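Local coordinates for cytoplasmic protein (Cryptococcus neoformans var. grubii serotype A, PDB 7LPO) that probably hydrolyses steryl beta-glucosides, releasing glucose from the sterol, at residues 23-26 with 27-31; 118-121 with 122-126; 287-290 with 291-294; 338-342 with 343-347; 592-595 with 596-599. All coordinates share one frame; numbering follows the deposited sequence.

How the interactions relate
All five are local contacts, and no two share a helix or strand. Interaction 2 is the most thoroughly buried: two turns of helix 118-133, where backbone bonds run beside packed aromatic and aliphatic side chains. Interactions 1, 4 and 5 are partly buried and hold turns or helix starts. In interaction 1 a water joins a turn to a short strand; in interaction 4 a serine caps helix 342-348 directly, and a water links its N to an aspartate; in interaction 5 a serine fixes a 3-10 turn. Interaction 3 is the most exposed, a loop held by a glutamine amide and a folded lysine. Interactions 1 and 4 lie farthest apart, centres about 53 Å.

Interaction 1. Residues 23-26 with 27-31; sequences SSTL and HFQDV
His-27 lays one face of its imidazole against the backbone of Leu-26, whose O is 3.3 Å from His-27 CG. The carbonyl of His-27 turns toward the preceding loop: its O is 2.9 Å from Thr-25 OG1, which sits between its own backbone N and carbonyl carbon (chi1 72°) and is thereby brought to this oxygen. His-27 O also accepts a hydrogen bond from water 1 at 2.9 Å. Next comes Phe-28, whose CE1 is approached obliquely by Ser-23 OG at 3.3 Å; that hydroxyl finds its polar partner in Ala-447 O. Gln-29 then sends an extended chain back across the Thr-25 side chain at about a right angle, so that its OE1 is 3.6 Å from Thr-25 CG2. The same OE1 accepts from water 1 at 2.8 Å. Since water 1 also accepts from Ser-24 N at 3.0 Å, three bonds hold it, and it ties the loop 23-26 to both His-27 and Gln-29. The short, weakly bonded strand about 28-29 pairs antiparallel with strand 35-43, Phe-28 resting on Leu-36 and Leu-38 there and on Cys-448 of strand 447-449, while His-27 touches Ile-676 and Pro-677 of strand 676-682.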
loop_
_atom_site.group_PDB
_atom_site.type_symbol
_atom_site.label_atom_id
_atom_site.label_comp_id
_atom_site.label_asym_id
_atom_site.label_seq_id
_atom_site.Cartn_x
_atom_site.Cartn_y
_atom_site.Cartn_z
ATOM N N SER A 23 -10.884 -7.877 -17.072
ATOM C CA SER A 23 -11.160 -7.329 -15.752
ATOM C C SER A 23 -12.551 -6.710 -15.825
ATOM O O SER A 23 -12.767 -5.534 -15.522
ATOM C CB SER A 23 -10.091 -6.317 -15.342
ATOM O OG SER A 23 -10.137 -6.084 -13.948
ATOM N N SER A 24 -13.498 -7.537 -16.273
ATOM C CA SER A 24 -14.849 -7.155 -16.644
ATOM C C SER A 24 -15.911 -7.880 -15.828
ATOM O O SER A 24 -17.104 -7.608 -16.011
ATOM C CB SER A 24 -15.073 -7.474 -18.129
ATOM O OG SER A 24 -14.528 -8.755 -18.430
ATOM N N THR A 25 -15.509 -8.812 -14.978
ATOM C CA THR A 25 -16.404 -9.619 -14.182
ATOM C C THR A 25 -15.813 -9.689 -12.777
ATOM O O THR A 25 -14.810 -9.021 -12.467
ATOM C CB THR A 25 -16.560 -11.017 -14.799
ATOM O OG1 THR A 25 -15.345 -11.750 -14.583
ATOM C CG2 THR A 25 -16.847 -10.937 -16.281
ATOM N N LEU A 26 -16.391 -10.548 -11.940
ATOM C CA LEU A 26 -15.929 -10.670 -10.564
ATOM C C LEU A 26 -14.540 -11.279 -10.449
ATOM O O LEU A 26 -13.980 -11.290 -9.347
ATOM C CB LEU A 26 -16.915 -11.506 -9.753
ATOM C CG LEU A 26 -18.161 -10.718 -9.360
ATOM C CD1 LEU A 26 -19.246 -11.662 -8.850
ATOM C CD2 LEU A 26 -17.799 -9.664 -8.321
ATOM N N HIS A 27 -13.986 -11.804 -11.538
ATOM C CA HIS A 27 -12.662 -12.400 -11.523
ATOM C C HIS A 27 -11.918 -12.018 -12.786
ATOM O O HIS A 27 -12.514 -11.882 -13.858
ATOM C CB HIS A 27 -12.711 -13.925 -11.436
ATOM C CG HIS A 27 -13.563 -14.435 -10.323
ATOM N ND1 HIS A 27 -13.055 -14.745 -9.080
ATOM C CD2 HIS A 27 -14.893 -14.687 -10.261
ATOM C CE1 HIS A 27 -14.035 -15.167 -8.301
ATOM N NE2 HIS A 27 -15.160 -15.137 -8.993
ATOM N N PHE A 28 -10.606 -11.846 -12.642
ATOM C CA PHE A 28 -9.731 -11.746 -13.794
ATOM C C PHE A 28 -9.896 -12.998 -14.641
ATOM O O PHE A 28 -10.053 -14.108 -14.118
ATOM C CB PHE A 28 -8.274 -11.624 -13.353
ATOM C CG PHE A 28 -7.944 -10.362 -12.610
ATOM C CD1 PHE A 28 -8.164 -9.123 -13.173
ATOM C CD2 PHE A 28 -7.362 -10.426 -11.353
ATOM C CE1 PHE A 28 -7.828 -7.963 -12.494
ATOM C CE2 PHE A 28 -7.027 -9.271 -10.661
ATOM C CZ PHE A 28 -7.257 -8.035 -11.236
ATOM N N GLN A 29 -9.822 -12.828 -15.956
ATOM C CA GLN A 29 -9.924 -13.961 -16.866
ATOM C C GLN A 29 -8.921 -13.836 -18.001
ATOM O O GLN A 29 -8.685 -12.734 -18.508
ATOM C CB GLN A 29 -11.314 -14.072 -17.494
ATOM C CG GLN A 29 -12.461 -14.215 -16.549
ATOM C CD GLN A 29 -13.771 -13.928 -17.246
ATOM O OE1 GLN A 29 -14.052 -12.785 -17.619
ATOM N NE2 GLN A 29 -14.557 -14.964 -17.468
ATOM N N ASP A 30 -8.370 -14.974 -18.428
ATOM C CA ASP A 30 -7.569 -15.030 -19.639
ATOM C C ASP A 30 -8.505 -15.202 -20.831
ATOM O O ASP A 30 -9.721 -15.318 -20.675
ATOM C CB ASP A 30 -6.515 -16.137 -19.542
ATOM C CG ASP A 30 -7.098 -17.535 -19.571
ATOM O OD1 ASP A 30 -8.313 -17.718 -19.828
ATOM O OD2 ASP A 30 -6.306 -18.473 -19.333
ATOM N N VAL A 31 -7.940 -15.214 -22.042
ATOM C CA VAL A 31 -8.758 -15.206 -23.249
ATOM C C VAL A 31 -9.515 -16.508 -23.467
ATOM O O VAL A 31 -10.430 -16.548 -24.297
ATOM C CB VAL A 31 -7.886 -14.884 -24.478
ATOM C CG1 VAL A 31 -7.192 -13.528 -24.288
ATOM C CG2 VAL A 31 -6.881 -15.994 -24.730
HETATM O O HOH W 1 -12.990 -10.472 -16.368
#

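Interaction 2. Residues 118-121 with 122-126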
loop_
_atom_site.group_PDB
_atom_site.type_symbol
_atom_site.label_atom_id
_atom_site.label_comp_id
_atom_site.label_asym_id
_atom_site.label_seq_id
_atom_site.Cartn_x
_atom_site.Cartn_y
_atom_site.Cartn_z
ATOM N N TYR A 118 14.372 11.560 -16.406
ATOM C CA TYR A 118 14.176 10.587 -17.474
ATOM C C TYR A 118 15.059 9.366 -17.292
ATOM O O TYR A 118 14.685 8.268 -17.712
ATOM C CB TYR A 118 14.435 11.255 -18.820
ATOM C CG TYR A 118 13.339 12.223 -19.167
ATOM C CD1 TYR A 118 12.083 11.762 -19.498
ATOM C CD2 TYR A 118 13.549 13.596 -19.137
ATOM C CE1 TYR A 118 11.057 12.631 -19.809
ATOM C CE2 TYR A 118 12.516 14.481 -19.442
ATOM C CZ TYR A 118 11.277 13.979 -19.779
ATOM O OH TYR A 118 10.238 14.812 -20.089
ATOM N N ALA A 119 16.207 9.524 -16.636
ATOM C CA ALA A 119 17.073 8.378 -16.406
ATOM C C ALA A 119 16.429 7.392 -15.445
ATOM O O ALA A 119 16.520 6.175 -15.646
ATOM C CB ALA A 119 18.427 8.844 -15.875
ATOM N N TYR A 120 15.775 7.883 -14.391
ATOM C CA TYR A 120 15.116 6.955 -13.477
ATOM C C TYR A 120 13.951 6.280 -14.165
ATOM O O TYR A 120 13.683 5.084 -13.938
ATOM C CB TYR A 120 14.645 7.679 -12.219
ATOM C CG TYR A 120 14.166 6.701 -11.174
ATOM C CD1 TYR A 120 15.038 5.777 -10.623
ATOM C CD2 TYR A 120 12.835 6.672 -10.767
ATOM C CE1 TYR A 120 14.609 4.860 -9.676
ATOM C CE2 TYR A 120 12.397 5.766 -9.812
ATOM C CZ TYR A 120 13.289 4.860 -9.276
ATOM O OH TYR A 120 12.877 3.948 -8.335
ATOM N N MET A 121 13.230 7.008 -15.008
ATOM C CA MET A 121 12.191 6.438 -15.842
ATOM C C MET A 121 12.712 5.215 -16.651
ATOM O O MET A 121 12.075 4.189 -16.691
ATOM C CB MET A 121 11.680 7.457 -16.833
ATOM C CG MET A 121 10.985 8.635 -16.242
ATOM S SD MET A 121 9.821 9.384 -17.343
ATOM C CE MET A 121 9.037 10.593 -16.393
ATOM N N ASP A 122 13.882 5.401 -17.260
ATOM C CA ASP A 122 14.463 4.308 -18.059
ATOM C C ASP A 122 14.949 3.178 -17.169
ATOM O O ASP A 122 14.932 2.014 -17.583
ATOM C CB ASP A 122 15.612 4.879 -18.894
ATOM C CG ASP A 122 15.135 5.827 -19.990
ATOM O OD1 ASP A 122 13.953 5.787 -20.360
ATOM O OD2 ASP A 122 15.948 6.608 -20.503
ATOM N N TYR A 123 15.396 3.498 -15.953
ATOM C CA TYR A 123 15.730 2.443 -15.005
ATOM C C TYR A 123 14.499 1.600 -14.688
ATOM O O TYR A 123 14.563 0.364 -14.690
ATOM C CB TYR A 123 16.313 3.029 -13.718
ATOM C CG TYR A 123 16.244 2.036 -12.580
ATOM C CD1 TYR A 123 17.205 1.046 -12.443
ATOM C CD2 TYR A 123 15.191 2.063 -11.665
ATOM C CE1 TYR A 123 17.137 0.120 -11.418
ATOM C CE2 TYR A 123 15.115 1.139 -10.633
ATOM C CZ TYR A 123 16.094 0.173 -10.514
ATOM O OH TYR A 123 16.030 -0.752 -9.496
ATOM N N ILE A 124 13.366 2.255 -14.403
ATOM C CA ILE A 124 12.134 1.520 -14.118
ATOM C C ILE A 124 11.776 0.615 -15.288
ATOM O O ILE A 124 11.372 -0.537 -15.100
ATOM C CB ILE A 124 10.980 2.487 -13.797
ATOM C CG1 ILE A 124 11.161 3.124 -12.419
ATOM C CG2 ILE A 124 9.662 1.754 -13.854
ATOM C CD1 ILE A 124 10.252 4.316 -12.173
ATOM N N ILE A 125 11.907 1.125 -16.512
ATOM C CA ILE A 125 11.596 0.328 -17.695
ATOM C C ILE A 125 12.485 -0.905 -17.756
ATOM O O ILE A 125 12.022 -2.006 -18.071
ATOM C CB ILE A 125 11.731 1.193 -18.963
ATOM C CG1 ILE A 125 10.474 2.049 -19.123
ATOM C CG2 ILE A 125 11.989 0.327 -20.183
ATOM C CD1 ILE A 125 10.640 3.219 -20.067
ATOM N N ALA A 126 13.775 -0.739 -17.457
ATOM C CA ALA A 126 14.687 -1.876 -17.433
ATOM C C ALA A 126 14.267 -2.893 -16.381
ATOM O O ALA A 126 14.307 -4.103 -16.625
ATOM C CB ALA A 126 16.115 -1.394 -17.160
#
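Tyr-120 O accepts a hydrogen bond from Ile-124 N at 2.9 Å, with an N-H...O angle of 164°. Equivalent helical bonds run from Asp-122 N to Tyr-118 O, from Tyr-123 N to Ala-119 O and from Ile-125 N to Met-121 O, so every residue of 118-121 receives an N-H from one turn ahead. The side chains of Tyr-120, Tyr-123 and Ile-124 pack beside this backbone. Tyr-120 has CG opposite its own N (chi1 -171°), which carries the ring along the helix toward the next turn. There it lies beside Tyr-123, both rings pointing the same way with their planes 20° apart. They are slid so far that they barely overlap: the centroids are 5.4 Å apart, and the meeting is made by Tyr-120 CE1 and Tyr-123 CD2 at 3.5 Å. Ile-124 comes over a face of the Tyr-120 ring, its CG1 making a CH-pi contact 4.3 Å from the centroid and its CD1 reaching Tyr-120 CE2 at 3.5 Å. Both phenol groups are anchored at their far ends, Tyr-120 OH to Lys-75 O and Tyr-123 OH to Leu-77 O, which fixes the ring pair against one loop. Asp-122 forms a salt bridge with Arg-250 of helix 232-254, and Ile-124 rests on Tyr-101 and Phe-103 of strand 98-104. Helix 118-133 links the parallel strands 98-104 and 137-143, the right-handed beta-alpha-beta crossover expected of the (beta/alpha)8 barrel of family 5 glycoside hydrolases.

Interaction 3. Residues 287-290 with 291-294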
loop_
_atom_site.group_PDB
_atom_site.type_symbol
_atom_site.label_atom_id
_atom_site.label_comp_id
_atom_site.label_asym_id
_atom_site.label_seq_id
_atom_site.Cartn_x
_atom_site.Cartn_y
_atom_site.Cartn_z
ATOM N N ALA A 287 -13.192 10.934 18.802
ATOM C CA ALA A 287 -12.951 9.579 19.284
ATOM C C ALA A 287 -12.929 8.575 18.141
ATOM O O ALA A 287 -12.366 7.486 18.291
ATOM C CB ALA A 287 -14.015 9.171 20.305
ATOM N N GLU A 288 -13.522 8.930 17.002
ATOM C CA GLU A 288 -13.592 8.030 15.860
ATOM C C GLU A 288 -12.260 7.937 15.122
ATOM O O GLU A 288 -11.992 6.918 14.470
ATOM C CB GLU A 288 -14.704 8.497 14.914
ATOM C CG GLU A 288 -16.107 8.557 15.545
ATOM C CD GLU A 288 -16.245 9.621 16.638
ATOM O OE1 GLU A 288 -15.413 10.554 16.683
ATOM O OE2 GLU A 288 -17.178 9.519 17.461
ATOM N N GLN A 289 -11.425 8.980 15.195
ATOM C CA GLN A 289 -10.081 8.930 14.628
ATOM C C GLN A 289 -9.339 7.770 15.277
ATOM O O GLN A 289 -9.024 7.825 16.468
ATOM C CB GLN A 289 -9.345 10.253 14.850
ATOM C CG GLN A 289 -7.891 10.235 14.422
ATOM C CD GLN A 289 -7.177 11.568 14.674
ATOM O OE1 GLN A 289 -7.723 12.648 14.436
ATOM N NE2 GLN A 289 -5.951 11.487 15.161
ATOM N N GLN A 290 -9.065 6.708 14.524
ATOM C CA GLN A 290 -8.602 5.475 15.153
ATOM C C GLN A 290 -7.112 5.484 15.468
ATOM O O GLN A 290 -6.670 4.690 16.308
ATOM C CB GLN A 290 -8.935 4.274 14.261
ATOM C CG GLN A 290 -9.441 3.034 15.016
ATOM C CD GLN A 290 -10.514 3.345 16.055
ATOM O OE1 GLN A 290 -11.587 3.856 15.728
ATOM N NE2 GLN A 290 -10.221 3.038 17.317
ATOM N N LEU A 291 -6.332 6.361 14.839
ATOM C CA LEU A 291 -4.892 6.417 15.050
ATOM C C LEU A 291 -4.539 7.644 15.888
ATOM O O LEU A 291 -4.531 8.775 15.389
ATOM C CB LEU A 291 -4.150 6.439 13.722
ATOM C CG LEU A 291 -2.630 6.391 13.860
ATOM C CD1 LEU A 291 -2.217 5.361 14.887
ATOM C CD2 LEU A 291 -1.978 6.113 12.513
ATOM N N LYS A 292 -4.254 7.412 17.165
ATOM C CA LYS A 292 -3.682 8.421 18.042
ATOM C C LYS A 292 -2.530 7.781 18.793
ATOM O O LYS A 292 -2.691 6.710 19.386
ATOM C CB LYS A 292 -4.707 8.971 19.029
ATOM C CG LYS A 292 -6.009 9.403 18.390
ATOM C CD LYS A 292 -6.998 9.855 19.443
ATOM C CE LYS A 292 -8.282 9.054 19.364
ATOM N NZ LYS A 292 -9.404 9.748 20.047
ATOM N N LYS A 293 -1.375 8.431 18.771
ATOM C CA LYS A 293 -0.223 7.921 19.494
ATOM C C LYS A 293 0.781 9.047 19.651
ATOM O O LYS A 293 1.033 9.797 18.702
ATOM C CB LYS A 293 0.425 6.735 18.777
ATOM C CG LYS A 293 1.724 6.296 19.423
ATOM C CD LYS A 293 1.977 4.820 19.211
ATOM C CE LYS A 293 3.068 4.333 20.149
ATOM N NZ LYS A 293 3.493 2.949 19.836
ATOM N N GLY A 294 1.349 9.154 20.847
ATOM C CA GLY A 294 2.262 10.226 21.149
ATOM C C GLY A 294 1.515 11.534 21.298
ATOM O O GLY A 294 0.279 11.563 21.415
#
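Gln-289 and Lys-292 send their side chains past each other at a slant, one outstretched and one folded back. The Gln-289 chain is fully extended as far as its amide (chi2 -179°) and ends beside the carbonyl of Leu-291. Its NE2 donates to Leu-291 O at 3.1 Å in a nearly straight bond, with an N-H...O angle of 170°. The acceptor lies close to the plane of the Gln-289 amide, whereas the donor stands tilted 32° from the plane of the Leu-291 carbonyl. The glutamine thereby closes a small loop with the backbone two residues on, and that bond fixes the rotation of the amide. Lys-292 runs in the reverse sense, toward the earlier residues. Its CG passes 3.8 Å from Gln-289 NE2, after which the chain bends at chi3 and brings CE to 3.2 Å from Gln-289 O. The terminal NZ ends 3.6 Å from Ala-287 CA. In this way the backbone carbonyl of Gln-289 meets the lysine chain while the Gln-289 side chain takes hold of the segment on which that lysine sits. The Leu-291 side chain touches Thr-201. Beyond the two segments, the ammonium of Lys-292 makes a weak hydrogen bond to Pro-286 O and a cation-pi contact with Trp-316 of strand 311-319, whose backbone is hydrogen-bonded to Gly-294. The lysine charge probably gains from the Trp-316 ring and, more weakly, from Pro-286 O; Glu-288 OE1, 6.9 Å from Lys-292 NZ, is not in contact with it.

Interaction 4. Residues 338-342 with 343-347; sequences LWLSK and EDDVK
The carboxylates of Asp-344 and Asp-345 are the flat groups that meet the preceding residues across this contact. OD2 of Asp-344 stands 3.1 Å from Ser-341 OG, and OD1 of Asp-345 lies 3.5 Å from the methyl CD1 of Leu-340. A third flat group, the Trp-339 indole, is met by its neighbour Leu-338, whose CD2 stands 4.1 Å above one face, offset toward the rim. Leu-340 straddles the two aspartates: its CD2 touches Asp-344 CB at 3.5 Å as the chains slant past each other, while CD1 meets Asp-345 from roughly a right angle. In Ser-341 the hydroxyl sits between the backbone N and the carbonyl carbon (chi1 81°), a position that aims OG at the first turn of the helix. There it accepts from Asp-344 N at 3.1 Å, with an N-H...O angle of 160°. Water 2 completes the arrangement, donating to Asp-344 OD2 at 2.7 Å and accepting from Ser-341 N at 3.2 Å. The regular helical bonds begin at once, from Asp-345 N to Ser-341 O and from Val-346 N to Lys-342 O. Asp-345 is buried and has partners in Arg-357, by a salt bridge, and Ser-350. The run of three acids, Glu-343 to Asp-345, at the N-terminal end would probably be favoured by the helix dipole. Ser-341 is thus the N-cap of helix 342-348, its OG capping Asp-344 N; Asp-344 reaches back to Ser-341 N only through water 2, so a direct capping box is not formed.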
loop_
_atom_site.group_PDB
_atom_site.type_symbol
_atom_site.label_atom_id
_atom_site.label_comp_id
_atom_site.label_asym_id
_atom_site.label_seq_id
_atom_site.Cartn_x
_atom_site.Cartn_y
_atom_site.Cartn_z
ATOM N N LEU A 338 5.820 27.647 11.444
ATOM C CA LEU A 338 5.878 26.684 10.351
ATOM C C LEU A 338 5.983 27.374 8.999
ATOM O O LEU A 338 6.521 26.805 8.044
ATOM C CB LEU A 338 4.636 25.791 10.377
ATOM C CG LEU A 338 4.469 24.848 9.188
ATOM C CD1 LEU A 338 5.571 23.791 9.218
ATOM C CD2 LEU A 338 3.097 24.184 9.170
ATOM N N TRP A 339 5.489 28.594 8.900
ATOM C CA TRP A 339 5.230 29.222 7.616
ATOM C C TRP A 339 6.453 29.965 7.104
ATOM O O TRP A 339 7.078 30.733 7.839
ATOM C CB TRP A 339 4.039 30.166 7.751
ATOM C CG TRP A 339 2.911 29.485 8.437
ATOM C CD1 TRP A 339 2.516 29.651 9.723
ATOM C CD2 TRP A 339 2.044 28.495 7.868
ATOM N NE1 TRP A 339 1.438 28.840 9.994
ATOM C CE2 TRP A 339 1.138 28.111 8.872
ATOM C CE3 TRP A 339 1.952 27.897 6.609
ATOM C CZ2 TRP A 339 0.148 27.156 8.658
ATOM C CZ3 TRP A 339 0.966 26.942 6.394
ATOM C CH2 TRP A 339 0.082 26.579 7.415
ATOM N N LEU A 340 6.798 29.692 5.849
ATOM C CA LEU A 340 7.839 30.420 5.141
ATOM C C LEU A 340 7.626 31.921 5.241
ATOM O O LEU A 340 6.552 32.428 4.912
ATOM C CB LEU A 340 7.807 30.011 3.669
ATOM C CG LEU A 340 8.822 29.067 3.043
ATOM C CD1 LEU A 340 8.689 29.217 1.514
ATOM C CD2 LEU A 340 10.223 29.315 3.494
ATOM N N SER A 341 8.662 32.637 5.662
ATOM C CA SER A 341 8.668 34.083 5.486
ATOM C C SER A 341 8.805 34.440 4.002
ATOM O O SER A 341 9.230 33.632 3.172
ATOM C CB SER A 341 9.807 34.726 6.274
ATOM O OG SER A 341 11.024 34.625 5.554
ATOM N N LYS A 342 8.418 35.670 3.668
ATOM C CA LYS A 342 8.513 36.103 2.280
ATOM C C LYS A 342 9.949 36.071 1.795
ATOM O O LYS A 342 10.235 35.601 0.688
ATOM C CB LYS A 342 7.966 37.512 2.127
ATOM C CG LYS A 342 6.504 37.601 2.373
ATOM C CD LYS A 342 6.117 39.038 2.620
ATOM C CE LYS A 342 5.544 39.197 4.022
ATOM N NZ LYS A 342 6.606 39.308 5.069
ATOM N N GLU A 343 10.864 36.611 2.600
ATOM C CA GLU A 343 12.270 36.616 2.219
ATOM C C GLU A 343 12.752 35.201 1.959
ATOM O O GLU A 343 13.495 34.956 1.000
ATOM C CB GLU A 343 13.098 37.293 3.307
ATOM C CG GLU A 343 12.938 38.804 3.297
ATOM C CD GLU A 343 13.070 39.427 4.670
ATOM O OE1 GLU A 343 12.334 40.400 4.949
ATOM O OE2 GLU A 343 13.917 38.951 5.461
ATOM N N ASP A 344 12.304 34.247 2.780
ATOM C CA ASP A 344 12.673 32.859 2.536
ATOM C C ASP A 344 11.964 32.301 1.309
ATOM O O ASP A 344 12.527 31.456 0.609
ATOM C CB ASP A 344 12.389 32.017 3.774
ATOM C CG ASP A 344 13.387 32.288 4.884
ATOM O OD1 ASP A 344 14.571 32.536 4.555
ATOM O OD2 ASP A 344 12.989 32.274 6.072
ATOM N N ASP A 345 10.763 32.782 0.996
ATOM C CA ASP A 345 10.124 32.345 -0.240
ATOM C C ASP A 345 10.914 32.822 -1.451
ATOM O O ASP A 345 11.143 32.060 -2.399
ATOM C CB ASP A 345 8.687 32.848 -0.315
ATOM C CG ASP A 345 7.871 32.112 -1.378
ATOM O OD1 ASP A 345 8.032 30.869 -1.485
ATOM O OD2 ASP A 345 7.090 32.769 -2.109
ATOM N N VAL A 346 11.334 34.089 -1.441
ATOM C CA VAL A 346 12.149 34.601 -2.535
ATOM C C VAL A 346 13.420 33.784 -2.664
ATOM O O VAL A 346 13.837 33.431 -3.771
ATOM C CB VAL A 346 12.472 36.092 -2.318
ATOM C CG1 VAL A 346 13.414 36.577 -3.408
ATOM C CG2 VAL A 346 11.204 36.909 -2.271
ATOM N N LYS A 347 14.047 33.462 -1.535
ATOM C CA LYS A 347 15.370 32.852 -1.549
ATOM C C LYS A 347 15.307 31.358 -1.828
ATOM O O LYS A 347 16.125 30.837 -2.599
ATOM C CB LYS A 347 16.062 33.104 -0.208
ATOM C CG LYS A 347 17.523 32.700 -0.165
ATOM C CD LYS A 347 18.110 32.887 1.245
ATOM C CE LYS A 347 18.100 34.367 1.676
ATOM N NZ LYS A 347 19.122 34.693 2.726
HETATM O O HOH W 2 10.900 30.763 6.968
#

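Interaction 5. Residues 592-595 with 596-599; sequences LWSV and DDKE
Ser-594 turns its OG opposite the backbone N (chi1 174°) and so directs it at Asp-596 N, which donates to it at 3.2 Å. Lys-598 instead bends at both chi3 and chi4, bringing NZ back to Trp-593. The ammonium arrives in the plane of the indole, at the edge, with NZ 3.8 Å from CZ2; it does not lie over the pi face. Between these two contacts the backbone winds a short 3-10 turn. Asp-597 N donates to Ser-594 O at 3.0 Å, and Lys-598 N to Val-595 O at the same distance. In both cases the donor stands well above the carbonyl plane, about 60° out of it. The serine hydroxyl bonding two residues ahead makes an ST turn at the start of this segment. Lys-598 CB also packs 3.3 Å from Val-595 O, while Asp-597 OD2 comes 3.6 Å from Ser-594 CB. Partners outside the turn secure the polar ends: Asp-596 OD2 bonds to His-579 N, and Trp-593 NE1 to Asp-657 O. Ser-594 OG accepts from the turn and donates to Asn-577 O, an earlier part of the same connection after strand 567-570. Asp-597 forms a salt bridge with Arg-660 and hydrogen bonds with Tyr-546 OH and His-579 NE2, so its negative charge is probably well compensated.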
loop_
_atom_site.group_PDB
_atom_site.type_symbol
_atom_site.label_atom_id
_atom_site.label_comp_id
_atom_site.label_asym_id
_atom_site.label_seq_id
_atom_site.Cartn_x
_atom_site.Cartn_y
_atom_site.Cartn_z
ATOM N N LEU A 592 9.535 -9.952 3.758
ATOM C CA LEU A 592 9.536 -11.406 3.820
ATOM C C LEU A 592 10.939 -11.991 3.926
ATOM O O LEU A 592 11.080 -13.159 4.306
ATOM C CB LEU A 592 8.866 -11.979 2.572
ATOM C CG LEU A 592 7.455 -11.507 2.254
ATOM C CD1 LEU A 592 6.951 -12.220 1.019
ATOM C CD2 LEU A 592 6.546 -11.753 3.439
ATOM N N TRP A 593 11.966 -11.216 3.583
ATOM C CA TRP A 593 13.306 -11.726 3.339
ATOM C C TRP A 593 14.314 -10.710 3.859
ATOM O O TRP A 593 14.075 -9.501 3.816
ATOM C CB TRP A 593 13.487 -12.012 1.828
ATOM C CG TRP A 593 14.739 -12.732 1.477
ATOM C CD1 TRP A 593 14.904 -14.078 1.364
ATOM C CD2 TRP A 593 16.013 -12.144 1.184
ATOM N NE1 TRP A 593 16.212 -14.370 1.041
ATOM C CE2 TRP A 593 16.910 -13.198 0.919
ATOM C CE3 TRP A 593 16.483 -10.829 1.125
ATOM C CZ2 TRP A 593 18.251 -12.978 0.606
ATOM C CZ3 TRP A 593 17.815 -10.616 0.819
ATOM C CH2 TRP A 593 18.684 -11.684 0.569
ATOM N N SER A 594 15.432 -11.212 4.372
ATOM C CA SER A 594 16.484 -10.359 4.905
ATOM C C SER A 594 17.808 -11.098 4.832
ATOM O O SER A 594 17.879 -12.280 5.182
ATOM C CB SER A 594 16.209 -9.956 6.356
ATOM O OG SER A 594 17.312 -9.240 6.898
ATOM N N VAL A 595 18.857 -10.394 4.388
ATOM C CA VAL A 595 20.190 -10.990 4.383
ATOM C C VAL A 595 20.602 -11.396 5.790
ATOM O O VAL A 595 21.353 -12.360 5.967
ATOM C CB VAL A 595 21.225 -10.024 3.774
ATOM C CG1 VAL A 595 20.909 -9.743 2.321
ATOM C CG2 VAL A 595 21.281 -8.738 4.587
ATOM N N ASP A 596 20.148 -10.665 6.813
ATOM C CA ASP A 596 20.495 -11.019 8.188
ATOM C C ASP A 596 19.907 -12.362 8.617
ATOM O O ASP A 596 20.280 -12.880 9.675
ATOM C CB ASP A 596 20.028 -9.924 9.150
ATOM C CG ASP A 596 20.939 -8.704 9.146
ATOM O OD1 ASP A 596 22.080 -8.807 8.651
ATOM O OD2 ASP A 596 20.518 -7.640 9.644
ATOM N N ASP A 597 19.011 -12.941 7.828
ATOM C CA ASP A 597 18.454 -14.250 8.131
ATOM C C ASP A 597 19.096 -15.358 7.304
ATOM O O ASP A 597 18.644 -16.507 7.363
ATOM C CB ASP A 597 16.942 -14.232 7.931
ATOM C CG ASP A 597 16.220 -13.579 9.089
ATOM O OD1 ASP A 597 16.098 -14.229 10.143
ATOM O OD2 ASP A 597 15.819 -12.400 8.976
ATOM N N LYS A 598 20.171 -15.050 6.581
ATOM C CA LYS A 598 20.893 -16.055 5.816
ATOM C C LYS A 598 21.782 -16.897 6.725
ATOM O O LYS A 598 22.244 -16.440 7.776
ATOM C CB LYS A 598 21.734 -15.388 4.728
ATOM C CG LYS A 598 20.911 -14.917 3.534
ATOM C CD LYS A 598 21.798 -14.298 2.461
ATOM C CE LYS A 598 22.041 -15.267 1.310
ATOM N NZ LYS A 598 21.617 -14.676 -0.004
ATOM N N GLU A 599 22.007 -18.142 6.302
ATOM C CA GLU A 599 22.799 -19.115 7.052
ATOM C C GLU A 599 22.301 -19.250 8.486
ATOM O O GLU A 599 21.597 -20.202 8.822
ATOM C CB GLU A 599 24.278 -18.726 7.046
ATOM C CG GLU A 599 24.976 -18.956 5.715
ATOM C CD GLU A 599 25.020 -17.702 4.852
ATOM O OE1 GLU A 599 25.423 -16.633 5.365
ATOM O OE2 GLU A 599 24.653 -17.784 3.658
#